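Galacto-N-biose/lacto-N-biose I transporter substrate-binding protein (Bifidobacterium longum, PDB 2Z8F) binds galacto-N-biose, lacto-N-biose and related oligosaccharides such as lacto-N-tetraose and probably delivers them to an ABC transporter for uptake. Local coordinates at residues V248-E253 and G285-S290; P131-Y136 and K352-N357; P175-N180 and P229-S234. All coordinates share one frame; numbering follows the deposited sequence.

Contact 1: V248-E253 and G285-S290. With GAL (beta-D-galactopyranose), chain C; NAG (2-acetamido-2-deoxy-beta-D-glucopyranose), chain B.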
loop_
_atom_site.group_PDB
_atom_site.type_symbol
_atom_site.label_atom_id
_atom_site.label_comp_id
_atom_site.label_asym_id
_atom_site.label_seq_id
_atom_site.Cartn_x
_atom_site.Cartn_y
_atom_site.Cartn_z
ATOM N N VAL A 248 7.224 9.830 6.026
ATOM C CA VAL A 248 7.000 8.433 5.722
ATOM C C VAL A 248 6.200 8.360 4.420
ATOM O O VAL A 248 5.350 9.216 4.144
ATOM C CB VAL A 248 6.210 7.738 6.842
ATOM C CG1 VAL A 248 5.790 6.322 6.455
ATOM C CG2 VAL A 248 7.013 7.759 8.156
ATOM N N ALA A 249 6.511 7.359 3.616
ATOM C CA ALA A 249 5.772 7.109 2.389
ATOM C C ALA A 249 5.786 5.630 2.075
ATOM O O ALA A 249 6.784 4.968 2.358
ATOM C CB ALA A 249 6.427 7.898 1.236
ATOM N N ALA A 250 4.700 5.118 1.497
ATOM C CA ALA A 250 4.725 3.776 0.886
ATOM C C ALA A 250 5.630 3.827 -0.350
ATOM O O ALA A 250 5.659 4.832 -1.042
ATOM C CB ALA A 250 3.309 3.305 0.519
ATOM N N ALA A 251 6.393 2.770 -0.612
ATOM C CA ALA A 251 7.339 2.792 -1.744
ATOM C C ALA A 251 6.657 3.136 -3.098
ATOM O O ALA A 251 7.263 3.840 -3.938
ATOM C CB ALA A 251 8.145 1.460 -1.840
ATOM N N TRP A 252 5.403 2.712 -3.277
ATOM C CA TRP A 252 4.679 2.958 -4.551
ATOM C C TRP A 252 4.313 4.438 -4.726
ATOM O O TRP A 252 3.842 4.846 -5.823
ATOM C CB TRP A 252 3.450 2.037 -4.748
ATOM C CG TRP A 252 2.583 1.914 -3.519
ATOM C CD1 TRP A 252 2.558 0.852 -2.646
ATOM C CD2 TRP A 252 1.645 2.871 -3.015
ATOM N NE1 TRP A 252 1.667 1.099 -1.617
ATOM C CE2 TRP A 252 1.096 2.332 -1.817
ATOM C CE3 TRP A 252 1.224 4.159 -3.445
ATOM C CZ2 TRP A 252 0.139 3.017 -1.049
ATOM C CZ3 TRP A 252 0.270 4.838 -2.677
ATOM C CH2 TRP A 252 -0.268 4.265 -1.493
ATOM N N GLU A 253 4.526 5.247 -3.687
ATOM C CA GLU A 253 4.310 6.704 -3.799
ATOM C C GLU A 253 5.314 7.437 -4.684
ATOM O O GLU A 253 5.076 8.602 -5.016
ATOM C CB GLU A 253 4.271 7.402 -2.417
ATOM C CG GLU A 253 3.064 7.007 -1.573
ATOM C CD GLU A 253 2.988 7.830 -0.298
ATOM O OE1 GLU A 253 3.029 9.080 -0.374
ATOM O OE2 GLU A 253 2.910 7.216 0.802
ATOM N N GLY A 285 6.811 -2.013 7.673
ATOM C CA GLY A 285 5.557 -2.695 7.605
ATOM C C GLY A 285 4.890 -2.352 6.288
ATOM O O GLY A 285 5.380 -1.441 5.606
ATOM N N PRO A 286 3.819 -3.093 5.944
ATOM C CA PRO A 286 3.110 -2.933 4.677
ATOM C C PRO A 286 2.107 -1.792 4.706
ATOM O O PRO A 286 1.362 -1.626 5.678
ATOM C CB PRO A 286 2.380 -4.281 4.515
ATOM C CG PRO A 286 2.065 -4.696 5.960
ATOM C CD PRO A 286 3.253 -4.202 6.750
ATOM N N ASP A 287 2.050 -1.034 3.612
ATOM C CA ASP A 287 1.025 -0.030 3.425
ATOM C C ASP A 287 0.514 -0.307 2.009
ATOM O O ASP A 287 1.216 -0.076 1.040
ATOM C CB ASP A 287 1.647 1.362 3.530
ATOM C CG ASP A 287 0.682 2.505 3.135
ATOM O OD1 ASP A 287 -0.435 2.244 2.603
ATOM O OD2 ASP A 287 1.076 3.671 3.428
ATOM N N GLY A 288 -0.683 -0.858 1.886
ATOM C CA GLY A 288 -1.126 -1.341 0.571
ATOM C C GLY A 288 -0.287 -2.489 0.009
ATOM O O GLY A 288 0.268 -3.316 0.752
ATOM N N GLY A 289 -0.168 -2.531 -1.309
ATOM C CA GLY A 289 0.314 -3.733 -1.987
ATOM C C GLY A 289 -0.900 -4.552 -2.391
ATOM O O GLY A 289 -1.871 -4.742 -1.601
ATOM N N SER A 290 -0.896 -5.014 -3.643
ATOM C CA SER A 290 -2.073 -5.662 -4.191
ATOM C C SER A 290 -1.832 -6.934 -4.988
ATOM O O SER A 290 -0.742 -7.151 -5.555
ATOM C CB SER A 290 -2.820 -4.671 -5.121
ATOM O OG SER A 290 -3.031 -3.392 -4.519
HETATM C C1 GAL C . -2.150 1.639 -3.811
HETATM C C2 GAL C . -2.086 0.116 -3.756
HETATM C C3 GAL C . -0.790 -0.348 -4.401
HETATM C C4 GAL C . -0.667 0.223 -5.827
HETATM C C5 GAL C . -0.786 1.749 -5.799
HETATM C C6 GAL C . -0.803 2.371 -7.194
HETATM O O2 GAL C . -2.084 -0.288 -2.394
HETATM O O3 GAL C . -0.792 -1.750 -4.402
HETATM O O4 GAL C . -1.684 -0.379 -6.581
HETATM O O5 GAL C . -2.003 2.121 -5.159
HETATM O O6 GAL C . -0.601 3.765 -7.085
HETATM C C1 NAG B . -5.197 4.605 -1.322
HETATM C C2 NAG B . -4.688 3.258 -1.836
HETATM C C3 NAG B . -3.529 3.357 -2.838
HETATM C C4 NAG B . -3.853 4.433 -3.912
HETATM C C5 NAG B . -4.229 5.726 -3.179
HETATM C C6 NAG B . -4.417 6.898 -4.147
HETATM C C7 NAG B . -4.815 1.249 -0.507
HETATM C C8 NAG B . -4.313 0.511 0.705
HETATM N N2 NAG B . -4.290 2.450 -0.667
HETATM O O3 NAG B . -3.447 2.024 -3.324
HETATM O O4 NAG B . -2.701 4.667 -4.684
HETATM O O5 NAG B . -5.404 5.469 -2.431
HETATM O O6 NAG B . -5.533 6.630 -4.959
HETATM O O7 NAG B . -5.624 0.700 -1.257
#
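Trp-252 and Asp-287 bring the end of strand 246-250 against the loop 285-290 at the glycan pocket of this solute-binding fold of the periplasmic binding protein type. Segment 285-290 runs from one sheet of the fold to another, in line with the hinge strands that join two lobes around a sugar cleft. Starting from CB, Trp-252 sets its CG between the backbone N and the carbonyl carbon (chi1 45°), a position that turns the indole back across its own strand to face the sugar. CG and CD1 lie over C5 and C3 of the chain C galactose, and CD2 and CE3 lie near C5. At the edge, NE1 gives its hydrogen to Asp-287 O, 2.9 Å away and close to the ring plane, in a fairly straight bond of 157°; this helps fix the rotation of the indole. CE2 lies between Asp-287 O and galactose C1. CZ2 is 3.8 Å from C1; with C3 and C5 over the five-membered ring, the sugar lies along one indole face, consistent with CH-pi stacking. At the far rim CH2 reaches C3 of the N-acetylglucosamine at 3.6 Å, and CZ3 meets its O4. Ala-250 CB packs against the opposite face, a small methyl that fits between the indole and the Asp-287 carboxylate, whose plane stands at 82° to the ring. Ala-250 N is bonded to Glu-253 OE2 (2.8 Å), while Glu-253 OE1 is salt-bridged to Arg-230. Gly-288 has positive phi and its CA approaches galactose O2, conditions suited to a residue without a side chain. Beside it, Gly-289 N donates to the same galactose O2 over 3.1 Å.

Contact 2: P131-Y136 and K352-N357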
loop_
_atom_site.group_PDB
_atom_site.type_symbol
_atom_site.label_atom_id
_atom_site.label_comp_id
_atom_site.label_asym_id
_atom_site.label_seq_id
_atom_site.Cartn_x
_atom_site.Cartn_y
_atom_site.Cartn_z
ATOM N N PRO A 131 6.222 -1.692 1.018
ATOM C CA PRO A 131 7.000 -1.384 2.222
ATOM C C PRO A 131 7.047 0.102 2.490
ATOM O O PRO A 131 7.116 0.926 1.554
ATOM C CB PRO A 131 8.407 -1.889 1.867
ATOM C CG PRO A 131 8.442 -1.810 0.348
ATOM C CD PRO A 131 7.068 -2.227 -0.064
ATOM N N LEU A 132 6.962 0.466 3.763
ATOM C CA LEU A 132 7.113 1.862 4.145
ATOM C C LEU A 132 8.571 2.301 4.230
ATOM O O LEU A 132 9.449 1.590 4.765
ATOM C CB LEU A 132 6.360 2.140 5.461
ATOM C CG LEU A 132 4.851 2.002 5.359
ATOM C CD1 LEU A 132 4.175 1.660 6.709
ATOM C CD2 LEU A 132 4.263 3.340 4.853
ATOM N N VAL A 133 8.840 3.490 3.703
ATOM C CA VAL A 133 10.177 4.088 3.695
ATOM C C VAL A 133 10.082 5.575 4.083
ATOM O O VAL A 133 8.992 6.054 4.438
ATOM C CB VAL A 133 10.874 3.898 2.298
ATOM C CG1 VAL A 133 11.064 2.456 1.990
ATOM C CG2 VAL A 133 10.014 4.546 1.159
ATOM N N TYR A 134 11.206 6.283 4.029
ATOM C CA TYR A 134 11.251 7.685 4.426
ATOM C C TYR A 134 11.799 8.534 3.279
ATOM O O TYR A 134 12.904 8.283 2.805
ATOM C CB TYR A 134 12.125 7.852 5.667
ATOM C CG TYR A 134 12.119 9.257 6.227
ATOM C CD1 TYR A 134 10.954 9.829 6.741
ATOM C CD2 TYR A 134 13.289 10.012 6.276
ATOM C CE1 TYR A 134 10.952 11.140 7.270
ATOM C CE2 TYR A 134 13.303 11.316 6.823
ATOM C CZ TYR A 134 12.134 11.872 7.311
ATOM O OH TYR A 134 12.155 13.156 7.838
ATOM N N PHE A 135 10.992 9.468 2.777
ATOM C CA PHE A 135 11.447 10.402 1.747
ATOM C C PHE A 135 11.874 11.684 2.460
ATOM O O PHE A 135 11.151 12.191 3.349
ATOM C CB PHE A 135 10.303 10.817 0.792
ATOM C CG PHE A 135 9.749 9.717 -0.114
ATOM C CD1 PHE A 135 10.342 8.456 -0.209
ATOM C CD2 PHE A 135 8.640 9.995 -0.934
ATOM C CE1 PHE A 135 9.807 7.478 -1.046
ATOM C CE2 PHE A 135 8.114 9.044 -1.788
ATOM C CZ PHE A 135 8.704 7.751 -1.844
ATOM N N TYR A 136 12.995 12.260 2.051
ATOM C CA TYR A 136 13.429 13.533 2.661
ATOM C C TYR A 136 14.267 14.359 1.701
ATOM O O TYR A 136 14.938 13.803 0.813
ATOM C CB TYR A 136 14.187 13.318 3.995
ATOM C CG TYR A 136 15.543 12.699 3.786
ATOM C CD1 TYR A 136 16.715 13.467 3.869
ATOM C CD2 TYR A 136 15.655 11.352 3.463
ATOM C CE1 TYR A 136 17.963 12.892 3.644
ATOM C CE2 TYR A 136 16.895 10.779 3.235
ATOM C CZ TYR A 136 18.034 11.547 3.323
ATOM O OH TYR A 136 19.237 10.921 3.073
ATOM N N LYS A 352 13.776 -2.457 -2.274
ATOM C CA LYS A 352 14.044 -3.877 -2.140
ATOM C C LYS A 352 14.530 -4.203 -0.747
ATOM O O LYS A 352 14.125 -5.214 -0.162
ATOM C CB LYS A 352 15.109 -4.293 -3.162
ATOM C CG LYS A 352 14.509 -4.977 -4.341
ATOM C CD LYS A 352 13.410 -4.125 -4.936
ATOM C CE LYS A 352 12.830 -4.725 -6.210
ATOM N NZ LYS A 352 12.246 -6.076 -6.021
ATOM N N THR A 353 15.394 -3.355 -0.217
ATOM C CA THR A 353 15.870 -3.535 1.145
ATOM C C THR A 353 14.663 -3.473 2.094
ATOM O O THR A 353 14.506 -4.306 2.985
ATOM C CB THR A 353 16.939 -2.475 1.500
ATOM O OG1 THR A 353 18.094 -2.664 0.656
ATOM C CG2 THR A 353 17.358 -2.589 2.949
ATOM N N ALA A 354 13.803 -2.485 1.885
ATOM C CA ALA A 354 12.642 -2.307 2.767
ATOM C C ALA A 354 11.730 -3.525 2.706
ATOM O O ALA A 354 11.303 -4.070 3.736
ATOM C CB ALA A 354 11.876 -1.029 2.380
ATOM N N ASN A 355 11.430 -3.972 1.492
ATOM C CA ASN A 355 10.619 -5.164 1.295
ATOM C C ASN A 355 11.180 -6.366 2.063
ATOM O O ASN A 355 10.427 -7.103 2.710
ATOM C CB ASN A 355 10.547 -5.510 -0.186
ATOM C CG ASN A 355 9.710 -6.716 -0.443
ATOM O OD1 ASN A 355 10.234 -7.829 -0.631
ATOM N ND2 ASN A 355 8.394 -6.535 -0.426
ATOM N N ASN A 356 12.501 -6.535 2.003
ATOM C CA ASN A 356 13.136 -7.685 2.639
ATOM C C ASN A 356 13.095 -7.576 4.162
ATOM O O ASN A 356 13.275 -8.576 4.860
ATOM C CB ASN A 356 14.577 -7.852 2.132
ATOM C CG ASN A 356 14.642 -8.190 0.636
ATOM O OD1 ASN A 356 15.717 -8.135 0.019
ATOM N ND2 ASN A 356 13.496 -8.528 0.045
ATOM N N ASN A 357 12.825 -6.376 4.671
ATOM C CA ASN A 357 12.788 -6.116 6.115
ATOM C C ASN A 357 11.362 -5.826 6.581
ATOM O O ASN A 357 11.155 -5.280 7.666
ATOM C CB ASN A 357 13.654 -4.903 6.456
ATOM C CG ASN A 357 15.124 -5.222 6.486
ATOM O OD1 ASN A 357 15.526 -6.356 6.776
ATOM N ND2 ASN A 357 15.942 -4.216 6.232
#
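Pro-131 and Ala-354 form the apolar heart of this contact, where the residue just before strand 132-137, and Val-133 within it, lean on a helix. Pro-131 CB lies 3.6 Å from Ala-354 CB, and the neighbouring ring carbon CG follows a little farther off. Val-133, which like Pro-131 points toward the helix, brings its CG1 branch to Ala-354 CB from another direction, again at 3.6 Å. With chi1 at -62°, this branch sits beside the backbone N and reaches the helix, whereas CG2 makes no approach to it. One alanine methyl is therefore held between a rigid ring and a branched side chain; a residue this small lets strand and helix come close. Leu-132, between the two, directs its side chain away from the helix, toward Val-248 and Asp-287, as the alternation of a beta strand requires. The strand is the middle one of a three-stranded antiparallel sheet, and helix 347-356 approaches it from a part of the chain more than two hundred residues later. A second kind of contact sets side chain against backbone: Pro-131 CB packs against Asn-355 N at 3.7 Å, and Leu-132 O lies 4.3 Å from Ala-354 CB. Asn-355 adds its aliphatic root, its CB facing Pro-131 CG at 4.3 Å, while chi1 of -179° carries the amide outward, away from the proline ring. No hydrogen bond links the two segments. Within the helix and its end, Asn-356 N bonds to Lys-352 O at 3.0 Å, and Asn-357 N to Ala-354 O. On the other side, Leu-132 O is hydrogen-bonded to Thr-284 OG1, and the backbones of Pro-131 and Val-133 pair with Ala-251 and Ala-249.

Contact 3: P175-N180 and P229-S234. With GAL (beta-D-galactopyranose), chain D; NAG (2-acetamido-2-deoxy-beta-D-glucopyranose), chain B.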
loop_
_atom_site.group_PDB
_atom_site.type_symbol
_atom_site.label_atom_id
_atom_site.label_comp_id
_atom_site.label_asym_id
_atom_site.label_seq_id
_atom_site.Cartn_x
_atom_site.Cartn_y
_atom_site.Cartn_z
ATOM N N PRO A 175 -4.190 11.855 8.208
ATOM C CA PRO A 175 -5.359 11.218 8.797
ATOM C C PRO A 175 -6.159 10.346 7.835
ATOM O O PRO A 175 -6.785 9.389 8.281
ATOM C CB PRO A 175 -6.202 12.407 9.311
ATOM C CG PRO A 175 -5.677 13.592 8.622
ATOM C CD PRO A 175 -4.277 13.333 8.211
ATOM N N ASP A 176 -6.153 10.671 6.535
ATOM C CA ASP A 176 -6.851 9.879 5.514
ATOM C C ASP A 176 -6.094 8.601 5.096
ATOM O O ASP A 176 -6.555 7.862 4.225
ATOM C CB ASP A 176 -7.157 10.716 4.254
ATOM C CG ASP A 176 -5.912 11.334 3.609
ATOM O OD1 ASP A 176 -4.851 11.438 4.257
ATOM O OD2 ASP A 176 -5.987 11.754 2.421
ATOM N N GLU A 177 -4.948 8.354 5.741
ATOM C CA GLU A 177 -4.138 7.164 5.480
ATOM C C GLU A 177 -3.848 6.436 6.765
ATOM O O GLU A 177 -3.028 5.512 6.773
ATOM C CB GLU A 177 -2.826 7.517 4.767
ATOM C CG GLU A 177 -3.068 7.816 3.258
ATOM C CD GLU A 177 -3.463 6.550 2.473
ATOM O OE1 GLU A 177 -3.131 5.420 2.922
ATOM O OE2 GLU A 177 -4.099 6.679 1.404
ATOM N N ALA A 178 -4.512 6.822 7.855
ATOM C CA ALA A 178 -4.217 6.127 9.139
ATOM C C ALA A 178 -4.453 4.611 9.029
ATOM O O ALA A 178 -3.649 3.799 9.530
ATOM C CB ALA A 178 -5.058 6.704 10.286
ATOM N N GLY A 179 -5.526 4.206 8.370
ATOM C CA GLY A 179 -5.847 2.764 8.260
ATOM C C GLY A 179 -4.835 1.916 7.485
ATOM O O GLY A 179 -4.842 0.679 7.607
ATOM N N ASN A 180 -4.016 2.573 6.647
ATOM C CA ASN A 180 -3.044 1.889 5.767
ATOM C C ASN A 180 -1.608 2.144 6.219
ATOM O O ASN A 180 -0.821 1.200 6.393
ATOM C CB ASN A 180 -3.227 2.334 4.291
ATOM C CG ASN A 180 -4.666 2.268 3.849
ATOM O OD1 ASN A 180 -5.348 1.268 4.075
ATOM N ND2 ASN A 180 -5.148 3.344 3.204
ATOM N N PRO A 229 -4.538 16.159 4.731
ATOM C CA PRO A 229 -4.842 14.827 4.208
ATOM C C PRO A 229 -3.961 14.536 2.990
ATOM O O PRO A 229 -3.728 15.435 2.171
ATOM C CB PRO A 229 -6.327 14.939 3.818
ATOM C CG PRO A 229 -6.842 16.032 4.712
ATOM C CD PRO A 229 -5.737 17.026 4.755
ATOM N N ARG A 230 -3.439 13.313 2.891
ATOM C CA ARG A 230 -2.451 12.960 1.855
ATOM C C ARG A 230 -2.944 13.269 0.439
ATOM O O ARG A 230 -2.169 13.683 -0.441
ATOM C CB ARG A 230 -2.153 11.454 1.964
ATOM C CG ARG A 230 -1.238 10.873 0.881
ATOM C CD ARG A 230 0.137 11.516 0.883
ATOM N NE ARG A 230 0.998 10.967 -0.153
ATOM C CZ ARG A 230 0.996 11.349 -1.422
ATOM N NH1 ARG A 230 0.159 12.301 -1.842
ATOM N NH2 ARG A 230 1.830 10.777 -2.269
ATOM N N TRP A 231 -4.229 13.033 0.236
ATOM C CA TRP A 231 -4.799 13.083 -1.110
ATOM C C TRP A 231 -5.460 14.416 -1.424
ATOM O O TRP A 231 -6.025 14.582 -2.507
ATOM C CB TRP A 231 -5.682 11.847 -1.367
ATOM C CG TRP A 231 -4.866 10.590 -1.083
ATOM C CD1 TRP A 231 -4.995 9.759 -0.008
ATOM C CD2 TRP A 231 -3.736 10.107 -1.837
ATOM N NE1 TRP A 231 -4.023 8.782 -0.049
ATOM C CE2 TRP A 231 -3.242 8.965 -1.162
ATOM C CE3 TRP A 231 -3.093 10.531 -3.010
ATOM C CZ2 TRP A 231 -2.135 8.233 -1.623
ATOM C CZ3 TRP A 231 -2.000 9.803 -3.479
ATOM C CH2 TRP A 231 -1.533 8.663 -2.781
ATOM N N ASP A 232 -5.345 15.367 -0.497
ATOM C CA ASP A 232 -5.824 16.748 -0.705
ATOM C C ASP A 232 -4.790 17.641 -1.392
ATOM O O ASP A 232 -3.588 17.474 -1.201
ATOM C CB ASP A 232 -6.228 17.368 0.636
ATOM C CG ASP A 232 -7.610 16.936 1.084
ATOM O OD1 ASP A 232 -8.267 16.148 0.357
ATOM O OD2 ASP A 232 -8.050 17.390 2.164
ATOM N N PRO A 233 -5.252 18.631 -2.195
ATOM C CA PRO A 233 -4.322 19.591 -2.791
ATOM C C PRO A 233 -3.399 20.302 -1.794
ATOM O O PRO A 233 -2.299 20.717 -2.166
ATOM C CB PRO A 233 -5.263 20.611 -3.476
ATOM C CG PRO A 233 -6.505 19.827 -3.748
ATOM C CD PRO A 233 -6.644 18.851 -2.627
ATOM N N SER A 234 -3.846 20.449 -0.546
ATOM C CA SER A 234 -3.024 21.047 0.508
ATOM C C SER A 234 -1.746 20.219 0.764
ATOM O O SER A 234 -0.688 20.774 1.076
ATOM C CB SER A 234 -3.833 21.224 1.790
ATOM O OG SER A 234 -4.336 19.982 2.260
HETATM C C1 GAL D . -8.836 5.600 1.914
HETATM C C2 GAL D . -8.055 4.661 0.980
HETATM C C3 GAL D . -6.865 5.327 0.301
HETATM C C4 GAL D . -7.267 6.673 -0.311
HETATM C C5 GAL D . -7.994 7.518 0.738
HETATM C C6 GAL D . -8.519 8.835 0.168
HETATM O O2 GAL D . -7.627 3.567 1.750
HETATM O O3 GAL D . -6.431 4.341 -0.638
HETATM O O4 GAL D . -8.168 6.375 -1.346
HETATM O O5 GAL D . -9.099 6.810 1.243
HETATM O O6 GAL D . -9.179 9.524 1.236
HETATM C C1 NAG B . -5.197 4.605 -1.322
HETATM C C2 NAG B . -4.688 3.258 -1.836
HETATM C C3 NAG B . -3.529 3.357 -2.838
HETATM C C4 NAG B . -3.853 4.433 -3.912
HETATM C C5 NAG B . -4.229 5.726 -3.179
HETATM C C6 NAG B . -4.417 6.898 -4.147
HETATM C C7 NAG B . -4.815 1.249 -0.507
HETATM C C8 NAG B . -4.313 0.511 0.705
HETATM N N2 NAG B . -4.290 2.450 -0.667
HETATM O O3 NAG B . -3.447 2.024 -3.324
HETATM O O4 NAG B . -2.701 4.667 -4.684
HETATM O O5 NAG B . -5.404 5.469 -2.431
HETATM O O6 NAG B . -5.533 6.630 -4.959
HETATM O O7 NAG B . -5.624 0.700 -1.257
#
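Asp-176 holds CG between its backbone N and carbonyl carbon (chi1 57°), which swings the carboxylate onto the backbone of Arg-230 and Trp-231. Glu-177, by contrast, is bent at chi2 (-69°), curling its carboxylate round to the indole edge of Trp-231. The two oxygens of Asp-176 grip successive N-H groups: OD1 takes Arg-230 N at 2.7 Å on its syn side, and OD2 takes Trp-231 N at 3.1 Å through its syn lone pair. Both donors belong to the type I turn from Pro-229 to Asp-232, so a short, forked acid suits this place, with Pro-229 CB packed beside it. The turn precedes helix 233-240, and Glu-177 precedes helix 178-187; both line the glycan cleft of this periplasmic-binding-protein fold. Glu-177 OE2 receives Trp-231 NE1 over 2.6 Å, on the anti side, with the carboxylate plane 74° from the indole. Its other oxygen, OE1, accepts Asn-180 ND2 at 2.9 Å from above the carboxylate plane. Those two donors probably help stabilise the negative charge. The same ND2 gives a hydrogen to O2 of the chain D galactose, also at 2.9 Å, making Asn-180 a link between acid and sugar. Trp-231 is layered: Arg-230 CG lies on one face, and C5 and C6 of the N-acetylglucosamine on the opposite one, with CZ2 3.6 Å from C5. The guanidinium of Arg-230, salt-bridged to Glu-253, sits face-on over Trp-231 CH2.

Contacts 1 and 2 are buried, contact 1 near the middle of the chain, whereas contact 3 is only partly buried at the glycan cleft. Strands 246-250 and 132-137 are neighbours in one sheet, so contacts 1 and 2 join through backbone pairing, with Ala-249 O 2.9 Å from Val-133 N. Contacts 1 and 3 are tied by the salt bridge from Glu-253 OE1 to Arg-230 NE (2.8 Å), then by the shared N-acetylglucosamine and the adjoining rims of Trp-252 and Trp-231. Chemistry follows place. Contact 2, which touches no sugar, relies on apolar packing of small side chains; the two pocket contacts combine aromatic faces with directed hydrogen bonds, to a carbonyl in contact 1 and to carboxylates in contact 3.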